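PDB 6RBN: Afp3 from Serratia entomophila, which probably forms part of the contractile sheath that surrounds the inner tube of the anti-feeding prophage, a phage-tail-like injection system, here in its extended state. Local coordinates for residues T27-F32 / P125-P130; V33-P38 / S158-E163; R116-N121 / L273-Y278; I153-S158 / F184-S189. One frame throughout, in Å; residues are numbered along the deposited sequence.

Interaction 1 (T27-F32 / P125-P130); sequences TAVPLF and PCYLYP
Pro-125 opens the contact of two parallel strands, 31-34 and 127-130, neighbours in a mixed sheet of the sheath subunit: its ring carbons CG and CD meet Val-29 CG2. Cys-126 has a left-handed backbone conformation just before the strand. Its SG, swung away from the backbone N (chi1 -169°), reaches the edge of the Phe-32 ring and lies in its plane, a sulfur-aromatic contact with SG 4.7 Å from the ring centroid. Tyr-127 pairs with Leu-31. Its N gives a weak bond to Pro-30 O, and its O accepts from Phe-32 N at 3.1 Å. The Tyr-127 ring is met at its edge by Val-29 CG1, 3.6 Å from CD2, while its hydroxyl bonds to Glu-152. On this face Leu-31 CD1 touches Tyr-127 CB. Leu-128 pairs with Phe-32 on the other face, where helix 111-120 packs; its CD2 approaches Phe-32 CB at 3.7 Å. Tyr-129 returns to the Leu-31 side, its ring directed toward helix 143-149. The final rung is nearly straight: Tyr-129 N to Phe-32 O, 3.2 Å, with 175° at the hydrogen.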
loop_
_atom_site.group_PDB
_atom_site.type_symbol
_atom_site.label_atom_id
_atom_site.label_comp_id
_atom_site.label_asym_id
_atom_site.label_seq_id
_atom_site.Cartn_x
_atom_site.Cartn_y
_atom_site.Cartn_z
ATOM N N THR D 27 54.246 -16.964 11.219
ATOM C CA THR D 27 54.722 -16.675 12.560
ATOM C C THR D 27 56.016 -17.392 12.911
ATOM O O THR D 27 56.607 -17.089 13.951
ATOM C CB THR D 27 53.651 -17.046 13.590
ATOM O OG1 THR D 27 53.372 -18.446 13.501
ATOM C CG2 THR D 27 52.376 -16.270 13.331
ATOM N N ALA D 28 56.468 -18.329 12.079
ATOM C CA ALA D 28 57.707 -19.068 12.329
ATOM C C ALA D 28 58.504 -19.071 11.028
ATOM O O ALA D 28 58.362 -19.977 10.204
ATOM C CB ALA D 28 57.420 -20.477 12.820
ATOM N N VAL D 29 59.332 -18.051 10.847
ATOM C CA VAL D 29 60.231 -17.944 9.708
ATOM C C VAL D 29 61.654 -17.837 10.243
ATOM O O VAL D 29 62.074 -16.778 10.713
ATOM C CB VAL D 29 59.878 -16.739 8.816
ATOM C CG1 VAL D 29 60.828 -16.653 7.642
ATOM C CG2 VAL D 29 58.444 -16.821 8.329
ATOM N N PRO D 30 62.423 -18.919 10.206
ATOM C CA PRO D 30 63.734 -18.938 10.853
ATOM C C PRO D 30 64.874 -18.501 9.936
ATOM O O PRO D 30 64.713 -18.336 8.728
ATOM C CB PRO D 30 63.892 -20.412 11.240
ATOM C CG PRO D 30 63.123 -21.128 10.209
ATOM C CD PRO D 30 61.965 -20.272 9.853
ATOM N N LEU D 31 66.047 -18.322 10.551
ATOM C CA LEU D 31 67.281 -17.943 9.857
ATOM C C LEU D 31 68.392 -18.899 10.290
ATOM O O LEU D 31 69.119 -18.641 11.254
ATOM C CB LEU D 31 67.651 -16.493 10.144
ATOM C CG LEU D 31 68.941 -15.984 9.486
ATOM C CD1 LEU D 31 68.843 -15.972 7.988
ATOM C CD2 LEU D 31 69.311 -14.635 10.018
ATOM N N PHE D 32 68.551 -19.997 9.567
ATOM C CA PHE D 32 69.526 -21.005 9.956
ATOM C C PHE D 32 70.929 -20.539 9.588
ATOM O O PHE D 32 71.253 -20.394 8.407
ATOM C CB PHE D 32 69.207 -22.339 9.296
ATOM C CG PHE D 32 67.886 -22.903 9.698
ATOM C CD1 PHE D 32 67.708 -23.447 10.953
ATOM C CD2 PHE D 32 66.827 -22.906 8.817
ATOM C CE1 PHE D 32 66.497 -23.965 11.330
ATOM C CE2 PHE D 32 65.619 -23.435 9.188
ATOM C CZ PHE D 32 65.453 -23.959 10.447
ATOM N N PRO D 125 59.313 -20.536 4.789
ATOM C CA PRO D 125 60.117 -19.779 3.811
ATOM C C PRO D 125 61.618 -19.856 4.053
ATOM O O PRO D 125 62.386 -19.624 3.112
ATOM C CB PRO D 125 59.579 -18.349 3.960
ATOM C CG PRO D 125 58.203 -18.515 4.516
ATOM C CD PRO D 125 58.302 -19.687 5.443
ATOM N N CYS D 126 62.052 -20.101 5.297
ATOM C CA CYS D 126 63.367 -20.651 5.639
ATOM C C CYS D 126 64.573 -19.874 5.105
ATOM O O CYS D 126 65.229 -20.326 4.163
ATOM C CB CYS D 126 63.440 -22.105 5.164
ATOM S SG CYS D 126 64.864 -23.048 5.748
ATOM N N TYR D 127 64.828 -18.679 5.623
ATOM C CA TYR D 127 66.011 -17.919 5.244
ATOM C C TYR D 127 67.282 -18.609 5.731
ATOM O O TYR D 127 67.305 -19.229 6.796
ATOM C CB TYR D 127 65.937 -16.495 5.797
ATOM C CG TYR D 127 64.892 -15.654 5.113
ATOM C CD1 TYR D 127 65.176 -14.988 3.929
ATOM C CD2 TYR D 127 63.613 -15.558 5.625
ATOM C CE1 TYR D 127 64.222 -14.233 3.294
ATOM C CE2 TYR D 127 62.651 -14.810 4.994
ATOM C CZ TYR D 127 62.959 -14.147 3.830
ATOM O OH TYR D 127 61.998 -13.396 3.202
ATOM N N LEU D 128 68.338 -18.523 4.924
ATOM C CA LEU D 128 69.624 -19.130 5.240
ATOM C C LEU D 128 70.727 -18.088 5.176
ATOM O O LEU D 128 70.693 -17.189 4.334
ATOM C CB LEU D 128 69.982 -20.266 4.283
ATOM C CG LEU D 128 69.105 -21.509 4.208
ATOM C CD1 LEU D 128 69.738 -22.494 3.249
ATOM C CD2 LEU D 128 68.898 -22.125 5.567
ATOM N N TYR D 129 71.710 -18.224 6.058
ATOM C CA TYR D 129 72.916 -17.395 6.032
ATOM C C TYR D 129 74.139 -18.294 6.085
ATOM O O TYR D 129 74.515 -18.767 7.173
ATOM C CB TYR D 129 72.927 -16.409 7.196
ATOM C CG TYR D 129 74.136 -15.506 7.206
ATOM C CD1 TYR D 129 74.262 -14.479 6.282
ATOM C CD2 TYR D 129 75.147 -15.673 8.143
ATOM C CE1 TYR D 129 75.360 -13.650 6.286
ATOM C CE2 TYR D 129 76.248 -14.847 8.154
ATOM C CZ TYR D 129 76.347 -13.839 7.222
ATOM O OH TYR D 129 77.441 -13.011 7.226
ATOM N N PRO D 130 74.791 -18.568 4.951
ATOM C CA PRO D 130 75.990 -19.416 4.973
ATOM C C PRO D 130 77.189 -18.728 5.610
ATOM O O PRO D 130 77.675 -17.703 5.124
ATOM C CB PRO D 130 76.230 -19.721 3.492
ATOM C CG PRO D 130 75.589 -18.604 2.767
ATOM C CD PRO D 130 74.401 -18.197 3.580
#

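Interaction 2 (V33-P38 / S158-E163)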
loop_
_atom_site.group_PDB
_atom_site.type_symbol
_atom_site.label_atom_id
_atom_site.label_comp_id
_atom_site.label_asym_id
_atom_site.label_seq_id
_atom_site.Cartn_x
_atom_site.Cartn_y
_atom_site.Cartn_z
ATOM N N VAL D 33 71.754 -20.306 10.601
ATOM C CA VAL D 33 73.150 -19.929 10.417
ATOM C C VAL D 33 73.969 -21.201 10.596
ATOM O O VAL D 33 74.170 -21.675 11.716
ATOM C CB VAL D 33 73.578 -18.835 11.396
ATOM C CG1 VAL D 33 75.045 -18.509 11.216
ATOM C CG2 VAL D 33 72.731 -17.596 11.203
ATOM N N ALA D 34 74.437 -21.768 9.488
ATOM C CA ALA D 34 75.218 -22.994 9.529
ATOM C C ALA D 34 76.200 -22.984 8.364
ATOM O O ALA D 34 76.333 -21.987 7.650
ATOM C CB ALA D 34 74.303 -24.221 9.505
ATOM N N ARG D 35 76.889 -24.106 8.172
ATOM C CA ARG D 35 77.925 -24.216 7.144
ATOM C C ARG D 35 77.307 -24.720 5.841
ATOM O O ARG D 35 77.492 -25.861 5.418
ATOM C CB ARG D 35 79.045 -25.133 7.614
ATOM C CG ARG D 35 79.853 -24.603 8.776
ATOM C CD ARG D 35 80.980 -25.561 9.118
ATOM N NE ARG D 35 81.837 -25.058 10.188
ATOM C CZ ARG D 35 81.656 -25.323 11.478
ATOM N NH1 ARG D 35 80.648 -26.092 11.862
ATOM N NH2 ARG D 35 82.486 -24.824 12.380
ATOM N N PHE D 36 76.560 -23.833 5.196
ATOM C CA PHE D 36 75.961 -24.143 3.908
ATOM C C PHE D 36 76.946 -23.813 2.798
ATOM O O PHE D 36 77.586 -22.759 2.813
ATOM C CB PHE D 36 74.663 -23.363 3.707
ATOM C CG PHE D 36 73.598 -23.703 4.702
ATOM C CD1 PHE D 36 72.895 -24.887 4.604
ATOM C CD2 PHE D 36 73.294 -22.830 5.731
ATOM C CE1 PHE D 36 71.918 -25.204 5.520
ATOM C CE2 PHE D 36 72.314 -23.138 6.647
ATOM C CZ PHE D 36 71.626 -24.327 6.542
ATOM N N THR D 37 77.068 -24.721 1.838
ATOM C CA THR D 37 78.017 -24.546 0.747
ATOM C C THR D 37 77.269 -24.177 -0.522
ATOM O O THR D 37 76.521 -25.011 -1.055
ATOM C CB THR D 37 78.836 -25.818 0.528
ATOM O OG1 THR D 37 77.962 -26.886 0.152
ATOM C CG2 THR D 37 79.569 -26.197 1.801
ATOM N N PRO D 38 77.418 -22.958 -1.029
ATOM C CA PRO D 38 76.698 -22.567 -2.242
ATOM C C PRO D 38 77.272 -23.232 -3.483
ATOM O O PRO D 38 78.387 -23.756 -3.489
ATOM C CB PRO D 38 76.902 -21.051 -2.300
ATOM C CG PRO D 38 77.259 -20.656 -0.905
ATOM C CD PRO D 38 78.053 -21.803 -0.376
ATOM N N SER D 158 70.248 -21.395 15.122
ATOM C CA SER D 158 71.415 -21.811 14.323
ATOM C C SER D 158 71.730 -23.297 14.514
ATOM O O SER D 158 72.104 -23.700 15.621
ATOM C CB SER D 158 72.636 -20.987 14.692
ATOM O OG SER D 158 73.085 -21.308 15.996
ATOM N N PRO D 159 71.616 -24.142 13.459
ATOM C CA PRO D 159 71.730 -25.617 13.586
ATOM C C PRO D 159 73.120 -26.199 13.331
ATOM O O PRO D 159 73.371 -26.893 12.336
ATOM C CB PRO D 159 70.727 -26.098 12.539
ATOM C CG PRO D 159 70.871 -25.081 11.444
ATOM C CD PRO D 159 71.182 -23.760 12.107
ATOM N N ASP D 160 74.062 -25.976 14.243
ATOM C CA ASP D 160 75.403 -26.461 13.945
ATOM C C ASP D 160 75.931 -27.329 15.081
ATOM O O ASP D 160 75.750 -26.989 16.254
ATOM C CB ASP D 160 76.347 -25.286 13.699
ATOM C CG ASP D 160 77.670 -25.713 13.114
ATOM O OD1 ASP D 160 77.705 -26.066 11.919
ATOM O OD2 ASP D 160 78.678 -25.697 13.848
ATOM N N PRO D 161 76.582 -28.455 14.769
ATOM C CA PRO D 161 77.018 -29.364 15.843
ATOM C C PRO D 161 78.226 -28.880 16.624
ATOM O O PRO D 161 78.473 -29.405 17.715
ATOM C CB PRO D 161 77.333 -30.661 15.092
ATOM C CG PRO D 161 77.680 -30.218 13.728
ATOM C CD PRO D 161 76.804 -29.043 13.440
ATOM N N ASP D 162 78.990 -27.919 16.112
ATOM C CA ASP D 162 80.138 -27.409 16.851
ATOM C C ASP D 162 79.664 -26.525 17.999
ATOM O O ASP D 162 78.640 -25.846 17.899
ATOM C CB ASP D 162 81.063 -26.630 15.919
ATOM C CG ASP D 162 82.433 -26.366 16.522
ATOM O OD1 ASP D 162 82.701 -26.810 17.658
ATOM O OD2 ASP D 162 83.249 -25.699 15.854
ATOM N N GLU D 163 80.420 -26.536 19.096
ATOM C CA GLU D 163 80.004 -25.809 20.290
ATOM C C GLU D 163 80.483 -24.363 20.258
ATOM O O GLU D 163 79.725 -23.451 20.602
ATOM C CB GLU D 163 80.529 -26.523 21.536
ATOM C CG GLU D 163 79.894 -26.094 22.852
ATOM C CD GLU D 163 80.588 -24.918 23.512
ATOM O OE1 GLU D 163 81.803 -24.737 23.283
ATOM O OE2 GLU D 163 79.920 -24.180 24.266
#
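Arg-35 reaches from the end of strand 31-34 to the loop that leads into helix 163-172, where Asp-160 and Asp-162 receive it. From CB the chain sets out with CG anti to the carbonyl carbon (chi1 -67°), and CG passes 4.1 Å from Asp-160 OD1. It then runs extended to NE, which makes a weak bond to the backbone oxygen of Glu-132. At the guanidinium, NH1 faces the Asp-160 carboxylate and lies 2.8 Å from OD2, a salt bridge whose hydrogen bond is weak because it is bent to 121°. The two planes are turned 51° apart. NH2 points on to Asp-162 OD2, a long ion pair of 3.7 Å at the guanidinium edge, with those two planes nearly coplanar. Tyr-165 adds a cation-pi contact to the same group. Behind the charges the backbones come together through small groups: Ser-158 CB sits 3.4 Å from Val-33 O, and Ala-34 CB points toward the loop and meets Pro-159 CG. Asp-160 OD2 also accepts from Asp-162 N at 3.2 Å, closing an Asx turn, with the donor above the carboxylate plane. OD2 thus serves both the Asx turn and the salt bridge, and NH1 lies close to both oxygens of Asp-160. In this salt-bridge network two carboxylates share a single cation, which would probably ease the repulsion between them.

Interaction 3 (R116-N121 / L273-Y278)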
loop_
_atom_site.group_PDB
_atom_site.type_symbol
_atom_site.label_atom_id
_atom_site.label_comp_id
_atom_site.label_asym_id
_atom_site.label_seq_id
_atom_site.Cartn_x
_atom_site.Cartn_y
_atom_site.Cartn_z
ATOM N N ARG D 116 66.684 -30.950 5.887
ATOM C CA ARG D 116 65.723 -31.990 5.538
ATOM C C ARG D 116 64.859 -32.355 6.737
ATOM O O ARG D 116 63.651 -32.568 6.595
ATOM C CB ARG D 116 66.455 -33.203 4.964
ATOM C CG ARG D 116 65.557 -34.385 4.688
ATOM C CD ARG D 116 66.199 -35.418 3.799
ATOM N NE ARG D 116 66.221 -34.964 2.413
ATOM C CZ ARG D 116 66.840 -35.600 1.424
ATOM N NH1 ARG D 116 66.797 -35.107 0.196
ATOM N NH2 ARG D 116 67.499 -36.724 1.663
ATOM N N LEU D 117 65.431 -32.338 7.935
ATOM C CA LEU D 117 64.623 -32.538 9.130
ATOM C C LEU D 117 63.767 -31.327 9.463
ATOM O O LEU D 117 62.817 -31.456 10.239
ATOM C CB LEU D 117 65.523 -32.878 10.305
ATOM C CG LEU D 117 66.257 -34.196 10.114
ATOM C CD1 LEU D 117 67.227 -34.352 11.232
ATOM C CD2 LEU D 117 65.274 -35.346 10.084
ATOM N N TYR D 118 64.081 -30.159 8.906
ATOM C CA TYR D 118 63.219 -28.997 9.087
ATOM C C TYR D 118 61.942 -29.127 8.268
ATOM O O TYR D 118 60.844 -28.861 8.767
ATOM C CB TYR D 118 63.969 -27.716 8.724
ATOM C CG TYR D 118 63.096 -26.485 8.734
ATOM C CD1 TYR D 118 62.634 -25.948 9.924
ATOM C CD2 TYR D 118 62.739 -25.859 7.549
ATOM C CE1 TYR D 118 61.837 -24.824 9.931
ATOM C CE2 TYR D 118 61.943 -24.741 7.548
ATOM C CZ TYR D 118 61.497 -24.228 8.739
ATOM O OH TYR D 118 60.701 -23.112 8.740
ATOM N N PHE D 119 62.060 -29.531 7.002
ATOM C CA PHE D 119 60.877 -29.599 6.154
ATOM C C PHE D 119 60.053 -30.851 6.439
ATOM O O PHE D 119 58.862 -30.901 6.112
ATOM C CB PHE D 119 61.270 -29.534 4.682
ATOM C CG PHE D 119 61.822 -28.207 4.256
ATOM C CD1 PHE D 119 60.985 -27.125 4.067
ATOM C CD2 PHE D 119 63.169 -28.053 4.003
ATOM C CE1 PHE D 119 61.486 -25.907 3.670
ATOM C CE2 PHE D 119 63.678 -26.836 3.604
ATOM C CZ PHE D 119 62.833 -25.764 3.437
ATOM N N GLN D 120 60.665 -31.876 7.039
ATOM C CA GLN D 120 59.891 -33.042 7.458
ATOM C C GLN D 120 59.033 -32.746 8.680
ATOM O O GLN D 120 58.038 -33.436 8.917
ATOM C CB GLN D 120 60.806 -34.229 7.753
ATOM C CG GLN D 120 61.392 -34.889 6.527
ATOM C CD GLN D 120 62.335 -36.021 6.873
ATOM O OE1 GLN D 120 62.560 -36.317 8.043
ATOM N NE2 GLN D 120 62.908 -36.645 5.853
ATOM N N ASN D 121 59.403 -31.745 9.467
ATOM C CA ASN D 121 58.693 -31.408 10.689
ATOM C C ASN D 121 57.801 -30.184 10.539
ATOM O O ASN D 121 57.320 -29.664 11.548
ATOM C CB ASN D 121 59.692 -31.183 11.820
ATOM C CG ASN D 121 60.335 -32.464 12.282
ATOM O OD1 ASN D 121 59.662 -33.463 12.497
ATOM N ND2 ASN D 121 61.648 -32.450 12.416
ATOM N N LEU D 273 64.970 -28.875 14.167
ATOM C CA LEU D 273 63.726 -29.630 14.250
ATOM C C LEU D 273 62.664 -28.857 15.020
ATOM O O LEU D 273 61.480 -28.918 14.683
ATOM C CB LEU D 273 63.970 -30.989 14.905
ATOM C CG LEU D 273 64.589 -32.140 14.106
ATOM C CD1 LEU D 273 66.092 -31.996 13.940
ATOM C CD2 LEU D 273 64.249 -33.459 14.765
ATOM N N ILE D 274 63.072 -28.133 16.066
ATOM C CA ILE D 274 62.114 -27.388 16.878
ATOM C C ILE D 274 61.596 -26.174 16.113
ATOM O O ILE D 274 60.442 -25.761 16.275
ATOM C CB ILE D 274 62.753 -27.007 18.229
ATOM C CG1 ILE D 274 63.207 -28.263 18.967
ATOM C CG2 ILE D 274 61.780 -26.282 19.124
ATOM C CD1 ILE D 274 62.099 -29.236 19.266
ATOM N N ALA D 275 62.424 -25.615 15.227
ATOM C CA ALA D 275 61.950 -24.559 14.337
ATOM C C ALA D 275 60.922 -25.094 13.350
ATOM O O ALA D 275 60.061 -24.347 12.872
ATOM C CB ALA D 275 63.124 -23.927 13.596
ATOM N N GLY D 276 60.998 -26.386 13.032
ATOM C CA GLY D 276 59.960 -27.002 12.229
ATOM C C GLY D 276 58.658 -27.175 12.985
ATOM O O GLY D 276 57.582 -26.914 12.447
ATOM N N VAL D 277 58.734 -27.601 14.251
ATOM C CA VAL D 277 57.507 -27.931 14.970
ATOM C C VAL D 277 56.819 -26.680 15.493
ATOM O O VAL D 277 55.680 -26.748 15.965
ATOM C CB VAL D 277 57.779 -28.926 16.115
ATOM C CG1 VAL D 277 58.521 -30.141 15.599
ATOM C CG2 VAL D 277 58.496 -28.258 17.264
ATOM N N TYR D 278 57.489 -25.525 15.446
ATOM C CA TYR D 278 56.779 -24.280 15.713
ATOM C C TYR D 278 55.836 -23.947 14.568
ATOM O O TYR D 278 54.703 -23.516 14.790
ATOM C CB TYR D 278 57.740 -23.115 15.946
ATOM C CG TYR D 278 58.442 -23.085 17.282
ATOM C CD1 TYR D 278 58.246 -24.077 18.229
ATOM C CD2 TYR D 278 59.226 -21.999 17.633
ATOM C CE1 TYR D 278 58.885 -24.026 19.451
ATOM C CE2 TYR D 278 59.846 -21.934 18.855
ATOM C CZ TYR D 278 59.670 -22.947 19.761
ATOM O OH TYR D 278 60.291 -22.887 20.982
#
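Leu-117, Tyr-118 and Asn-121 bring the C-terminal end of helix 111-120 against helix 271-284, a nearly parallel helix pair in the sheath subunit. The local axes cross at -21° and approach to 7.7 Å, a close spacing consistent with Gly-276, which has no side chain, lying against Asn-121. The 273-278 segment lies in the subtilisin-like part of the tail sheath family.

The apolar contacts flank this glycine. Leu-117 and Leu-273 cross aliphatic ends, with CD1 3.8 Å from CD1, and Leu-117 CB also rests against Leu-273 CD1. Farther along, Val-277 CG1 approaches Asn-121 CB.

The aromatic contact belongs to Tyr-118. A chi1 of 173° sets CG opposite the backbone N and carries the ring off the side of its own helix, against the turn at Ala-275 and Gly-276. CE1 is 3.5 Å from Ala-275 O, which lies at the ring edge, while CD1 is 3.5 Å from Gly-276 N. Beyond the pair, the same ring meets Phe-32 edge-to-face.

Polar groups add no hydrogen bond between the two segments. The Asn-121 side chain, just where the first helix gives way to loop, turns its OD1 to another partner, the backbone N of Asn-297. Its amide nitrogen ND2 lies 2.7 Å from Leu-117 O in its own segment; across the contact, ND2 is 3.4 Å from Leu-273 CG and 3.6 Å from Leu-273 CD2.

Interaction 4 (I153-S158 / F184-S189); sequences ITLLAS and FLLADS
Leu-155 and Phe-184 lie side by side and point the same way where segment 153-158 runs alongside the start of strand 185-188, joined to it by a single beta bridge. Strand 185-188 pairs in parallel with 204-207. Leu-155 CD2 comes to the edge of the Phe-184 ring, 3.7 Å from CD2, near the ring plane. The far end of the Phe-184 ring leads away from the 153-158 backbone toward Tyr-278 of helix 271-284.

Leu-156 and Leu-185 instead meet at about a right angle. Leu-156 CB points at the strand, and Leu-185, whose chi1 of 179° turns CG away from its own N, bends its CD1 back to that CB, 3.7 Å away, beside Tyr-170 of helix 163-172. Ala-157 then presents its methyl to Leu-186, CB to CB at 3.7 Å, with Leu-186 CD1 close to the same carbon; the backbone at Ala-157 is left-handed. Leu-186 also packs on Tyr-278, as does Leu-155.

Two backbone bonds set this register. Phe-184 N gives a weak bond to Thr-154 O; the Thr-154 hydroxyl is engaged elsewhere, with Val-29 N and Thr-27 O. The second bond runs from Leu-156 N to Phe-184 O, 3.1 Å, with 145° at the hydrogen.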
loop_
_atom_site.group_PDB
_atom_site.type_symbol
_atom_site.label_atom_id
_atom_site.label_comp_id
_atom_site.label_asym_id
_atom_site.label_seq_id
_atom_site.Cartn_x
_atom_site.Cartn_y
_atom_site.Cartn_z
ATOM N N ILE D 153 61.971 -12.197 9.428
ATOM C CA ILE D 153 62.564 -13.218 10.295
ATOM C C ILE D 153 61.927 -13.153 11.677
ATOM O O ILE D 153 61.832 -12.079 12.284
ATOM C CB ILE D 153 64.092 -13.065 10.367
ATOM C CG1 ILE D 153 64.759 -13.582 9.096
ATOM C CG2 ILE D 153 64.683 -13.777 11.571
ATOM C CD1 ILE D 153 65.075 -12.534 8.110
ATOM N N THR D 154 61.474 -14.305 12.179
ATOM C CA THR D 154 60.930 -14.424 13.528
ATOM C C THR D 154 61.797 -15.269 14.448
ATOM O O THR D 154 62.026 -14.889 15.598
ATOM C CB THR D 154 59.513 -15.010 13.477
ATOM O OG1 THR D 154 59.562 -16.322 12.907
ATOM C CG2 THR D 154 58.610 -14.143 12.632
ATOM N N LEU D 155 62.282 -16.412 13.978
ATOM C CA LEU D 155 63.124 -17.313 14.755
ATOM C C LEU D 155 64.564 -17.226 14.270
ATOM O O LEU D 155 64.826 -16.833 13.131
ATOM C CB LEU D 155 62.620 -18.750 14.632
ATOM C CG LEU D 155 61.220 -19.044 15.164
ATOM C CD1 LEU D 155 60.808 -20.444 14.777
ATOM C CD2 LEU D 155 61.173 -18.873 16.665
ATOM N N LEU D 156 65.513 -17.560 15.148
ATOM C CA LEU D 156 66.918 -17.584 14.746
ATOM C C LEU D 156 67.448 -18.994 14.564
ATOM O O LEU D 156 67.598 -19.432 13.423
ATOM C CB LEU D 156 67.737 -16.785 15.759
ATOM C CG LEU D 156 67.307 -15.313 15.800
ATOM C CD1 LEU D 156 68.009 -14.549 16.907
ATOM C CD2 LEU D 156 67.540 -14.641 14.461
ATOM N N ALA D 157 67.644 -19.767 15.642
ATOM C CA ALA D 157 67.855 -21.228 15.629
ATOM C C ALA D 157 69.008 -21.694 14.725
ATOM O O ALA D 157 68.783 -22.298 13.685
ATOM C CB ALA D 157 66.563 -21.947 15.227
ATOM N N SER D 158 70.248 -21.395 15.122
ATOM C CA SER D 158 71.415 -21.811 14.323
ATOM C C SER D 158 71.730 -23.297 14.514
ATOM O O SER D 158 72.104 -23.700 15.621
ATOM C CB SER D 158 72.636 -20.987 14.692
ATOM O OG SER D 158 73.085 -21.308 15.996
ATOM N N PHE D 184 63.191 -14.379 18.163
ATOM C CA PHE D 184 63.109 -15.402 19.199
ATOM C C PHE D 184 64.209 -16.415 18.928
ATOM O O PHE D 184 64.165 -17.123 17.921
ATOM C CB PHE D 184 61.734 -16.062 19.204
ATOM C CG PHE D 184 61.473 -16.913 20.409
ATOM C CD1 PHE D 184 61.129 -16.330 21.615
ATOM C CD2 PHE D 184 61.564 -18.289 20.336
ATOM C CE1 PHE D 184 60.878 -17.101 22.727
ATOM C CE2 PHE D 184 61.318 -19.068 21.448
ATOM C CZ PHE D 184 60.975 -18.469 22.645
ATOM N N LEU D 185 65.194 -16.478 19.817
ATOM C CA LEU D 185 66.336 -17.365 19.648
ATOM C C LEU D 185 66.018 -18.756 20.173
ATOM O O LEU D 185 65.425 -18.908 21.244
ATOM C CB LEU D 185 67.556 -16.797 20.372
ATOM C CG LEU D 185 68.869 -17.577 20.335
ATOM C CD1 LEU D 185 69.384 -17.714 18.929
ATOM C CD2 LEU D 185 69.895 -16.891 21.202
ATOM N N LEU D 186 66.413 -19.771 19.413
ATOM C CA LEU D 186 66.290 -21.166 19.826
ATOM C C LEU D 186 67.698 -21.698 20.069
ATOM O O LEU D 186 68.337 -22.244 19.169
ATOM C CB LEU D 186 65.556 -21.992 18.786
ATOM C CG LEU D 186 64.092 -21.643 18.557
ATOM C CD1 LEU D 186 63.513 -22.482 17.440
ATOM C CD2 LEU D 186 63.322 -21.844 19.837
ATOM N N ALA D 187 68.176 -21.537 21.296
ATOM C CA ALA D 187 69.513 -21.971 21.656
ATOM C C ALA D 187 69.515 -23.453 22.008
ATOM O O ALA D 187 68.472 -24.100 22.104
ATOM C CB ALA D 187 70.049 -21.140 22.820
ATOM N N ASP D 188 70.715 -23.989 22.203
ATOM C CA ASP D 188 70.900 -25.404 22.487
ATOM C C ASP D 188 71.872 -25.561 23.641
ATOM O O ASP D 188 72.967 -24.994 23.613
ATOM C CB ASP D 188 71.432 -26.140 21.262
ATOM C CG ASP D 188 70.416 -26.235 20.167
ATOM O OD1 ASP D 188 69.219 -26.387 20.476
ATOM O OD2 ASP D 188 70.796 -26.109 18.987
ATOM N N SER D 189 71.475 -26.333 24.641
ATOM C CA SER D 189 72.359 -26.577 25.763
ATOM C C SER D 189 73.458 -27.551 25.360
ATOM O O SER D 189 73.339 -28.301 24.388
ATOM C CB SER D 189 71.574 -27.123 26.952
ATOM O OG SER D 189 72.433 -27.339 28.053
#

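How the interactions relate
All four contacts are buried, yet interaction 2, about 17 Å from the chain centre, carries charged groups, with Arg-35 and Asp-162 partly exposed, whereas interaction 4, about 6 Å from it, is joined mainly by apolar side chains and two backbone bonds. Interactions 1 and 2 use successive parts of strand 31-34: parallel pairing first, then packing and ion pairs to a loop. Interactions 2 and 4 share Ser-158. Interaction 3 joins helices by close packing without hydrogen bonds between them, and meets interaction 1 where Tyr-118 abuts Phe-32 and interaction 4 where Tyr-278 abuts Leu-155 and Leu-186. Thr-154 ties interaction 4 to 27-32 through its hydroxyl, while interactions 2 and 3 do not touch.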